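Local coordinates for protein heme oxygenase (Chlamydomonas reinhardtii, PDB 4RAJ) that probably cleaves heme oxidatively to biliverdin as a member of the heme oxygenase family, at residues D81-R95 with P137-M151. Numbering follows the deposited sequence.
Sequences DVSKFKDVLKGGLYR and PALLLAHVYTQHLAM
Two donors hold the carbonyl oxygen of Leu-93: Arg-95 NE and a water. In this all-helical heme oxygenase fold, the two short helices and turn of 81-95 pack along helix 140-151, whose Thr-146, Gln-147 and Ala-150 line a pocket holding a polyether. Arg-95 NE donates to Leu-93 O at 3.2 Å, from above the carbonyl plane. The water donates to Leu-93 O and also to His-148 O, which bridges the two segments. His-148 CD2 also comes within 3.3 Å of Leu-93 O, with the oxygen in the plane of the imidazole at its edge. Arg-95 bends at chi2 and chi3 (-67° and 89°), which brings its guanidinium back over its own turn. There NH2 bonds Gly-92 O, nearly in line with the C=O. NH1 bonds Asp-178 O. The aliphatic part of Arg-95 runs past Met-151 in the opposite direction, with CD 3.9 Å from Met-151 CB. Replacing Arg-95 by an alanine removes the guanidinium, and would probably leave Gly-92 O and Leu-93 O without their arginine donors and open a gap beside Met-151. His-148 NE2 bonds Glu-68 OE2 of helix 50-76, and the same carboxylate oxygen accepts from Arg-95 N. Glu-68 thus ties both segments to that helix.

The rest of the contact is mostly apolar. Leu-93 CD1 and Leu-89 CD2 both meet Val-144 CG1, each at 4.0 Å. Leu-141 sets CD1 over one face of the Phe-85 ring in a CH-pi contact, 3.9 Å from the centroid and displaced toward the rim. Its CD2 lies nearer the CG end of that ring. Val-82 CG2 touches Pro-137 O. At the far end, the Asp-81 carboxylate finds its main polar partner in Trp-198, while its OD2 lies 3.5 Å from Ala-138 CB.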
ATOM      1  N   ASP A  81      -4.351 -18.121  -9.471  1.00 32.05           N
ATOM      2  CA  ASP A  81      -3.162 -17.284  -9.461  1.00 29.11           C
ATOM      3  C   ASP A  81      -2.848 -16.752  -8.063  1.00 31.29           C
ATOM      4  O   ASP A  81      -1.720 -16.875  -7.577  1.00 31.58           O
ATOM      5  CB  ASP A  81      -3.326 -16.119 -10.435  1.00 23.97           C
ATOM      6  CG  ASP A  81      -3.464 -16.580 -11.875  1.00 35.62           C
ATOM      7  OD1 ASP A  81      -2.594 -17.341 -12.342  1.00 37.46           O
ATOM      8  OD2 ASP A  81      -4.450 -16.192 -12.530  1.00 40.52           O
ATOM      9  N   VAL A  82      -3.842 -16.152  -7.417  1.00 30.13           N
ATOM     10  CA  VAL A  82      -3.606 -15.568  -6.102  1.00 30.72           C
ATOM     11  C   VAL A  82      -3.250 -16.669  -5.094  1.00 33.63           C
ATOM     12  O   VAL A  82      -2.390 -16.477  -4.239  1.00 36.02           O
ATOM     13  CB  VAL A  82      -4.820 -14.753  -5.618  1.00 27.18           C
ATOM     14  CG1 VAL A  82      -4.543 -14.122  -4.259  1.00 22.68           C
ATOM     15  CG2 VAL A  82      -5.152 -13.669  -6.632  1.00 26.95           C
ATOM     16  N   SER A  83      -3.875 -17.838  -5.223  1.00 37.31           N
ATOM     17  CA  SER A  83      -3.590 -18.931  -4.302  1.00 36.00           C
ATOM     18  C   SER A  83      -2.131 -19.364  -4.366  1.00 33.71           C
ATOM     19  O   SER A  83      -1.569 -19.797  -3.361  1.00 36.64           O
ATOM     20  CB  SER A  83      -4.500 -20.122  -4.574  1.00 38.56           C
ATOM     21  OG  SER A  83      -5.841 -19.771  -4.302  1.00 38.46           O
ATOM     22  N   LYS A  84      -1.506 -19.218  -5.528  1.00 33.85           N
ATOM     23  CA  LYS A  84      -0.096 -19.557  -5.652  1.00 34.47           C
ATOM     24  C   LYS A  84       0.763 -18.684  -4.750  1.00 38.75           C
ATOM     25  O   LYS A  84       1.864 -19.073  -4.378  1.00 34.33           O
ATOM     26  CB  LYS A  84       0.366 -19.438  -7.105  1.00 34.62           C
ATOM     27  CG  LYS A  84      -0.218 -20.512  -8.011  1.00 37.66           C
ATOM     28  CD  LYS A  84       0.250 -20.346  -9.449  1.00 49.11           C
ATOM     29  CE  LYS A  84      -0.244 -21.482 -10.337  1.00 54.73           C
ATOM     30  NZ  LYS A  84       0.347 -22.786  -9.953  1.00 59.94           N
ATOM     31  N   PHE A  85       0.240 -17.513  -4.386  1.00 37.20           N
ATOM     32  CA  PHE A  85       0.978 -16.523  -3.607  1.00 27.76           C
ATOM     33  C   PHE A  85       0.593 -16.526  -2.125  1.00 29.17           C
ATOM     34  O   PHE A  85       1.080 -15.697  -1.361  1.00 27.71           O
ATOM     35  CB  PHE A  85       0.748 -15.111  -4.182  1.00 24.81           C
ATOM     36  CG  PHE A  85       1.459 -14.861  -5.490  1.00 27.60           C
ATOM     37  CD1 PHE A  85       0.994 -15.424  -6.671  1.00 32.12           C
ATOM     38  CD2 PHE A  85       2.597 -14.070  -5.529  1.00 30.56           C
ATOM     39  CE1 PHE A  85       1.656 -15.207  -7.880  1.00 29.02           C
ATOM     40  CE2 PHE A  85       3.259 -13.839  -6.725  1.00 32.41           C
ATOM     41  CZ  PHE A  85       2.784 -14.405  -7.911  1.00 32.18           C
ATOM     42  N   LYS A  86      -0.287 -17.441  -1.733  1.00 30.06           N
ATOM     43  CA  LYS A  86      -0.792 -17.472  -0.358  1.00 32.54           C
ATOM     44  C   LYS A  86       0.307 -17.368   0.704  1.00 32.27           C
ATOM     45  O   LYS A  86       0.194 -16.574   1.638  1.00 30.20           O
ATOM     46  CB  LYS A  86      -1.613 -18.742  -0.122  1.00 33.41           C
ATOM     47  CG  LYS A  86      -2.105 -18.900   1.311  1.00 37.74           C
ATOM     48  CD  LYS A  86      -3.447 -19.613   1.341  1.00 50.21           C
ATOM     49  CE  LYS A  86      -3.917 -19.876   2.760  1.00 64.41           C
ATOM     50  NZ  LYS A  86      -5.318 -20.384   2.776  1.00 71.16           N
ATOM     51  N   ASP A  87       1.381 -18.141   0.565  1.00 31.25           N
ATOM     52  CA  ASP A  87       2.429 -18.113   1.592  1.00 33.69           C
ATOM     53  C   ASP A  87       3.135 -16.747   1.701  1.00 28.67           C
ATOM     54  O   ASP A  87       3.426 -16.289   2.808  1.00 33.52           O
ATOM     55  CB  ASP A  87       3.459 -19.212   1.339  1.00 44.70           C
ATOM     56  CG  ASP A  87       2.886 -20.610   1.542  1.00 50.30           C
ATOM     57  OD1 ASP A  87       1.834 -20.743   2.210  1.00 48.38           O
ATOM     58  OD2 ASP A  87       3.494 -21.575   1.036  1.00 52.93           O
ATOM     59  N   VAL A  88       3.381 -16.088   0.569  1.00 32.50           N
ATOM     60  CA  VAL A  88       4.077 -14.802   0.593  1.00 32.97           C
ATOM     61  C   VAL A  88       3.118 -13.660   0.976  1.00 35.96           C
ATOM     62  O   VAL A  88       3.533 -12.649   1.538  1.00 41.91           O
ATOM     63  CB  VAL A  88       4.774 -14.491  -0.774  1.00 37.49           C
ATOM     64  CG1 VAL A  88       5.849 -15.540  -1.086  1.00 39.80           C
ATOM     65  CG2 VAL A  88       3.777 -14.412  -1.917  1.00 29.54           C
ATOM     66  N   LEU A  89       1.828 -13.841   0.713  1.00 25.75           N
ATOM     67  CA  LEU A  89       0.836 -12.822   1.069  1.00 20.33           C
ATOM     68  C   LEU A  89       0.449 -12.854   2.543  1.00 24.76           C
ATOM     69  O   LEU A  89       0.309 -11.813   3.189  1.00 26.40           O
ATOM     70  CB  LEU A  89      -0.434 -12.990   0.223  1.00 24.13           C
ATOM     71  CG  LEU A  89      -0.343 -12.665  -1.260  1.00 26.59           C
ATOM     72  CD1 LEU A  89      -1.642 -13.061  -1.968  1.00 27.23           C
ATOM     73  CD2 LEU A  89      -0.070 -11.189  -1.451  1.00 24.26           C
ATOM     74  N   LYS A  90       0.261 -14.058   3.067  1.00 24.27           N
ATOM     75  CA  LYS A  90      -0.309 -14.226   4.388  1.00 27.01           C
ATOM     76  C   LYS A  90       0.766 -14.410   5.451  1.00 30.97           C
ATOM     77  O   LYS A  90       0.462 -14.814   6.563  1.00 34.24           O
ATOM     78  CB  LYS A  90      -1.270 -15.419   4.396  1.00 29.26           C
ATOM     79  CG  LYS A  90      -2.347 -15.353   3.306  1.00 33.82           C
ATOM     80  CD  LYS A  90      -3.302 -14.188   3.514  1.00 43.86           C
ATOM     81  CE  LYS A  90      -4.006 -14.278   4.851  1.00 44.64           C
ATOM     82  NZ  LYS A  90      -5.062 -13.238   4.977  1.00 48.69           N
ATOM     83  N   GLY A  91       2.017 -14.100   5.117  1.00 25.61           N
ATOM     84  CA  GLY A  91       3.110 -14.351   6.047  1.00 27.80           C
ATOM     85  C   GLY A  91       3.734 -13.108   6.652  1.00 28.89           C
ATOM     86  O   GLY A  91       4.860 -13.151   7.153  1.00 29.94           O
ATOM     87  N   GLY A  92       3.006 -11.999   6.614  1.00 23.48           N
ATOM     88  CA  GLY A  92       3.471 -10.754   7.203  1.00 25.32           C
ATOM     89  C   GLY A  92       3.392  -9.531   6.300  1.00 23.23           C
ATOM     90  O   GLY A  92       3.609  -8.408   6.753  1.00 22.27           O
ATOM     91  N   LEU A  93       3.103  -9.727   5.020  1.00 20.72           N
ATOM     92  CA  LEU A  93       3.040  -8.598   4.112  1.00 20.57           C
ATOM     93  C   LEU A  93       1.901  -7.641   4.430  1.00 18.80           C
ATOM     94  O   LEU A  93       2.036  -6.431   4.213  1.00 19.27           O
ATOM     95  CB  LEU A  93       2.877  -9.068   2.665  1.00 27.99           C
ATOM     96  CG  LEU A  93       4.048  -9.108   1.681  1.00 35.94           C
ATOM     97  CD1 LEU A  93       3.496  -9.267   0.270  1.00 37.43           C
ATOM     98  CD2 LEU A  93       4.954  -7.894   1.765  1.00 26.03           C
ATOM     99  N   TYR A  94       0.772  -8.190   4.891  1.00 20.58           N
ATOM    100  CA  TYR A  94      -0.447  -7.403   5.074  1.00 18.46           C
ATOM    101  C   TYR A  94      -0.228  -6.241   6.053  1.00 19.96           C
ATOM    102  O   TYR A  94       0.464  -6.400   7.067  1.00 19.05           O
ATOM    103  CB  TYR A  94      -1.595  -8.283   5.573  1.00 20.38           C
ATOM    104  CG  TYR A  94      -2.345  -9.053   4.497  1.00 21.58           C
ATOM    105  CD1 TYR A  94      -1.772  -9.318   3.253  1.00 22.55           C
ATOM    106  CD2 TYR A  94      -3.642  -9.504   4.730  1.00 26.91           C
ATOM    107  CE1 TYR A  94      -2.478 -10.029   2.273  1.00 25.53           C
ATOM    108  CE2 TYR A  94      -4.349 -10.211   3.763  1.00 28.94           C
ATOM    109  CZ  TYR A  94      -3.762 -10.479   2.541  1.00 31.00           C
ATOM    110  OH  TYR A  94      -4.482 -11.188   1.584  1.00 30.24           O
ATOM    111  N   ARG A  95      -0.860  -5.106   5.752  1.00 17.75           N
ATOM    112  CA  ARG A  95      -0.640  -3.841   6.439  1.00 20.06           C
ATOM    113  C   ARG A  95      -1.872  -3.272   7.149  1.00 18.10           C
ATOM    114  O   ARG A  95      -1.718  -2.411   8.008  1.00 19.35           O
ATOM    115  CB  ARG A  95      -0.152  -2.759   5.444  1.00 17.32           C
ATOM    116  CG  ARG A  95       1.199  -3.008   4.783  1.00 17.33           C
ATOM    117  CD  ARG A  95       2.334  -2.936   5.833  1.00 16.13           C
ATOM    118  NE  ARG A  95       2.586  -4.242   6.442  1.00 18.97           N
ATOM    119  CZ  ARG A  95       3.279  -4.429   7.569  1.00 20.18           C
ATOM    120  NH1 ARG A  95       3.785  -3.387   8.217  1.00 20.80           N
ATOM    121  NH2 ARG A  95       3.457  -5.660   8.055  1.00 19.22           N
ATOM    122  N   PRO A 137      -8.820 -11.443 -10.444  1.00 30.91           N
ATOM    123  CA  PRO A 137      -8.046 -11.355  -9.203  1.00 32.73           C
ATOM    124  C   PRO A 137      -6.535 -11.366  -9.409  1.00 30.04           C
ATOM    125  O   PRO A 137      -5.847 -10.802  -8.577  1.00 26.85           O
ATOM    126  CB  PRO A 137      -8.496 -12.592  -8.418  1.00 33.08           C
ATOM    127  CG  PRO A 137      -9.817 -12.965  -9.013  1.00 39.07           C
ATOM    128  CD  PRO A 137      -9.709 -12.619 -10.461  1.00 32.94           C
ATOM    129  N   ALA A 138      -6.020 -11.970 -10.475  1.00 23.79           N
ATOM    130  CA  ALA A 138      -4.574 -11.949 -10.688  1.00 27.53           C
ATOM    131  C   ALA A 138      -3.994 -10.519 -10.747  1.00 23.00           C
ATOM    132  O   ALA A 138      -2.845 -10.298 -10.343  1.00 23.09           O
ATOM    133  CB  ALA A 138      -4.215 -12.717 -11.967  1.00 25.80           C
ATOM    134  N   LEU A 139      -4.785  -9.559 -11.240  1.00 23.06           N
ATOM    135  CA  LEU A 139      -4.322  -8.179 -11.405  1.00 21.46           C
ATOM    136  C   LEU A 139      -4.094  -7.489 -10.051  1.00 21.13           C
ATOM    137  O   LEU A 139      -3.384  -6.484  -9.972  1.00 23.91           O
ATOM    138  CB  LEU A 139      -5.319  -7.359 -12.251  1.00 20.64           C
ATOM    139  CG  LEU A 139      -5.484  -7.838 -13.703  1.00 28.15           C
ATOM    140  CD1 LEU A 139      -6.328  -6.873 -14.579  1.00 25.06           C
ATOM    141  CD2 LEU A 139      -4.117  -8.083 -14.338  1.00 27.81           C
ATOM    142  N   LEU A 140      -4.699  -8.035  -9.001  1.00 23.16           N
ATOM    143  CA  LEU A 140      -4.445  -7.573  -7.633  1.00 19.70           C
ATOM    144  C   LEU A 140      -2.965  -7.708  -7.265  1.00 21.97           C
ATOM    145  O   LEU A 140      -2.439  -6.943  -6.441  1.00 19.02           O
ATOM    146  CB  LEU A 140      -5.297  -8.370  -6.635  1.00 20.19           C
ATOM    147  CG  LEU A 140      -6.809  -8.133  -6.644  1.00 22.89           C
ATOM    148  CD1 LEU A 140      -7.531  -9.135  -5.701  1.00 19.49           C
ATOM    149  CD2 LEU A 140      -7.110  -6.684  -6.276  1.00 25.30           C
ATOM    150  N   LEU A 141      -2.282  -8.667  -7.883  1.00 20.94           N
ATOM    151  CA  LEU A 141      -0.883  -8.920  -7.539  1.00 19.80           C
ATOM    152  C   LEU A 141       0.020  -7.778  -7.988  1.00 22.95           C
ATOM    153  O   LEU A 141       1.064  -7.537  -7.379  1.00 21.92           O
ATOM    154  CB  LEU A 141      -0.414 -10.261  -8.134  1.00 22.91           C
ATOM    155  CG  LEU A 141      -1.092 -11.537  -7.617  1.00 24.63           C
ATOM    156  CD1 LEU A 141      -0.716 -12.728  -8.501  1.00 26.10           C
ATOM    157  CD2 LEU A 141      -0.725 -11.835  -6.167  1.00 23.81           C
ATOM    158  N   ALA A 142      -0.399  -7.049  -9.027  1.00 18.28           N
ATOM    159  CA  ALA A 142       0.312  -5.859  -9.457  1.00 20.43           C
ATOM    160  C   ALA A 142       0.181  -4.771  -8.413  1.00 23.04           C
ATOM    161  O   ALA A 142       1.105  -3.978  -8.219  1.00 23.41           O
ATOM    162  CB  ALA A 142      -0.220  -5.365 -10.817  1.00 23.01           C
ATOM    163  N   HIS A 143      -0.964  -4.721  -7.740  1.00 17.78           N
ATOM    164  CA  HIS A 143      -1.130  -3.725  -6.696  1.00 17.01           C
ATOM    165  C   HIS A 143      -0.414  -4.091  -5.404  1.00 19.05           C
ATOM    166  O   HIS A 143       0.026  -3.204  -4.666  1.00 21.98           O
ATOM    167  CB  HIS A 143      -2.603  -3.443  -6.413  1.00 22.15           C
ATOM    168  CG  HIS A 143      -3.331  -2.842  -7.571  1.00 31.21           C
ATOM    169  ND1 HIS A 143      -4.106  -1.711  -7.438  1.00 38.14           N
ATOM    170  CD2 HIS A 143      -3.537  -3.290  -8.831  1.00 38.09           C
ATOM    171  CE1 HIS A 143      -4.641  -1.410  -8.608  1.00 37.57           C
ATOM    172  NE2 HIS A 143      -4.331  -2.366  -9.464  1.00 27.82           N
ATOM    173  N   VAL A 144      -0.298  -5.381  -5.137  1.00 18.86           N
ATOM    174  CA  VAL A 144       0.557  -5.841  -4.051  1.00 19.39           C
ATOM    175  C   VAL A 144       1.994  -5.417  -4.326  1.00 26.54           C
ATOM    176  O   VAL A 144       2.683  -4.908  -3.442  1.00 23.25           O
ATOM    177  CB  VAL A 144       0.501  -7.371  -3.892  1.00 24.80           C
ATOM    178  CG1 VAL A 144       1.542  -7.848  -2.863  1.00 21.25           C
ATOM    179  CG2 VAL A 144      -0.895  -7.806  -3.489  1.00 20.45           C
ATOM    180  N   TYR A 145       2.436  -5.617  -5.568  1.00 22.43           N
ATOM    181  CA  TYR A 145       3.811  -5.300  -5.941  1.00 26.23           C
ATOM    182  C   TYR A 145       4.121  -3.833  -5.657  1.00 23.61           C
ATOM    183  O   TYR A 145       5.170  -3.502  -5.089  1.00 25.54           O
ATOM    184  CB  TYR A 145       4.073  -5.635  -7.426  1.00 24.59           C
ATOM    185  CG  TYR A 145       5.468  -5.260  -7.876  1.00 26.66           C
ATOM    186  CD1 TYR A 145       6.578  -5.922  -7.370  1.00 36.03           C
ATOM    187  CD2 TYR A 145       5.678  -4.257  -8.815  1.00 29.53           C
ATOM    188  CE1 TYR A 145       7.864  -5.587  -7.770  1.00 37.41           C
ATOM    189  CE2 TYR A 145       6.968  -3.917  -9.229  1.00 32.99           C
ATOM    190  CZ  TYR A 145       8.056  -4.590  -8.698  1.00 36.66           C
ATOM    191  OH  TYR A 145       9.340  -4.269  -9.089  1.00 36.92           O
ATOM    192  N   THR A 146       3.172  -2.968  -6.005  1.00 18.32           N
ATOM    193  CA  THR A 146       3.307  -1.529  -5.849  1.00 19.67           C
ATOM    194  C   THR A 146       3.172  -1.039  -4.408  1.00 22.33           C
ATOM    195  O   THR A 146       3.996  -0.260  -3.934  1.00 23.96           O
ATOM    196  CB  THR A 146       2.250  -0.791  -6.680  1.00 22.53           C
ATOM    197  OG1 THR A 146       2.277  -1.274  -8.039  1.00 29.50           O
ATOM    198  CG2 THR A 146       2.500   0.714  -6.661  1.00 24.64           C
ATOM    199  N   GLN A 147       2.113  -1.490  -3.743  1.00 17.52           N
ATOM    200  CA  GLN A 147       1.712  -0.984  -2.430  1.00 20.90           C
ATOM    201  C   GLN A 147       2.452  -1.668  -1.294  1.00 22.91           C
ATOM    202  O   GLN A 147       3.086  -1.018  -0.468  1.00 19.73           O
ATOM    203  CB  GLN A 147       0.203  -1.168  -2.230  1.00 16.32           C
ATOM    204  CG  GLN A 147      -0.684  -0.536  -3.340  1.00 18.10           C
ATOM    205  CD  GLN A 147      -0.760   0.969  -3.237  1.00 21.04           C
ATOM    206  OE1 GLN A 147      -0.003   1.588  -2.494  1.00 23.35           O
ATOM    207  NE2 GLN A 147      -1.696   1.576  -3.978  1.00 21.37           N
ATOM    208  N   HIS A 148       2.360  -2.988  -1.236  1.00 19.57           N
ATOM    209  CA  HIS A 148       2.919  -3.690  -0.087  1.00 19.06           C
ATOM    210  C   HIS A 148       4.431  -3.661  -0.051  1.00 23.91           C
ATOM    211  O   HIS A 148       5.030  -3.625   1.018  1.00 23.13           O
ATOM    212  CB  HIS A 148       2.435  -5.131  -0.070  1.00 19.02           C
ATOM    213  CG  HIS A 148       1.010  -5.266   0.332  1.00 17.91           C
ATOM    214  ND1 HIS A 148      -0.027  -5.188  -0.572  1.00 17.76           N
ATOM    215  CD2 HIS A 148       0.444  -5.469   1.546  1.00 18.31           C
ATOM    216  CE1 HIS A 148      -1.173  -5.344   0.068  1.00 24.20           C
ATOM    217  NE2 HIS A 148      -0.917  -5.511   1.354  1.00 20.37           N
ATOM    218  N   LEU A 149       5.058  -3.678  -1.216  1.00 23.00           N
ATOM    219  CA  LEU A 149       6.511  -3.766  -1.242  1.00 25.55           C
ATOM    220  C   LEU A 149       7.135  -2.401  -0.937  1.00 32.09           C
ATOM    221  O   LEU A 149       8.225  -2.320  -0.368  1.00 35.42           O
ATOM    222  CB  LEU A 149       6.990  -4.326  -2.590  1.00 24.72           C
ATOM    223  CG  LEU A 149       7.203  -5.852  -2.600  1.00 33.39           C
ATOM    224  CD1 LEU A 149       5.978  -6.621  -2.128  1.00 28.62           C
ATOM    225  CD2 LEU A 149       7.641  -6.356  -3.970  1.00 37.29           C
ATOM    226  N   ALA A 150       6.424  -1.330  -1.261  1.00 26.41           N
ATOM    227  CA  ALA A 150       6.895   0.011  -0.909  1.00 23.71           C
ATOM    228  C   ALA A 150       6.848   0.227   0.605  1.00 31.55           C
ATOM    229  O   ALA A 150       7.749   0.851   1.172  1.00 28.94           O
ATOM    230  CB  ALA A 150       6.080   1.077  -1.637  1.00 25.34           C
ATOM    231  N   MET A 151       5.813  -0.302   1.265  1.00 24.49           N
ATOM    232  CA  MET A 151       5.727  -0.208   2.728  1.00 26.98           C
ATOM    233  C   MET A 151       6.917  -0.879   3.397  1.00 28.07           C
ATOM    234  O   MET A 151       7.423  -0.401   4.431  1.00 25.48           O
ATOM    235  CB  MET A 151       4.420  -0.827   3.226  1.00 22.97           C
ATOM    236  CG  MET A 151       3.202  -0.062   2.708  1.00 24.55           C
ATOM    237  SD  MET A 151       3.117   1.587   3.454  1.00 30.70           S
ATOM    238  CE  MET A 151       3.003   1.053   5.158  1.00 37.96           C
TER
HETATM  239  O   HOH W   1       4.132  -4.780   3.372  1.00 19.95           O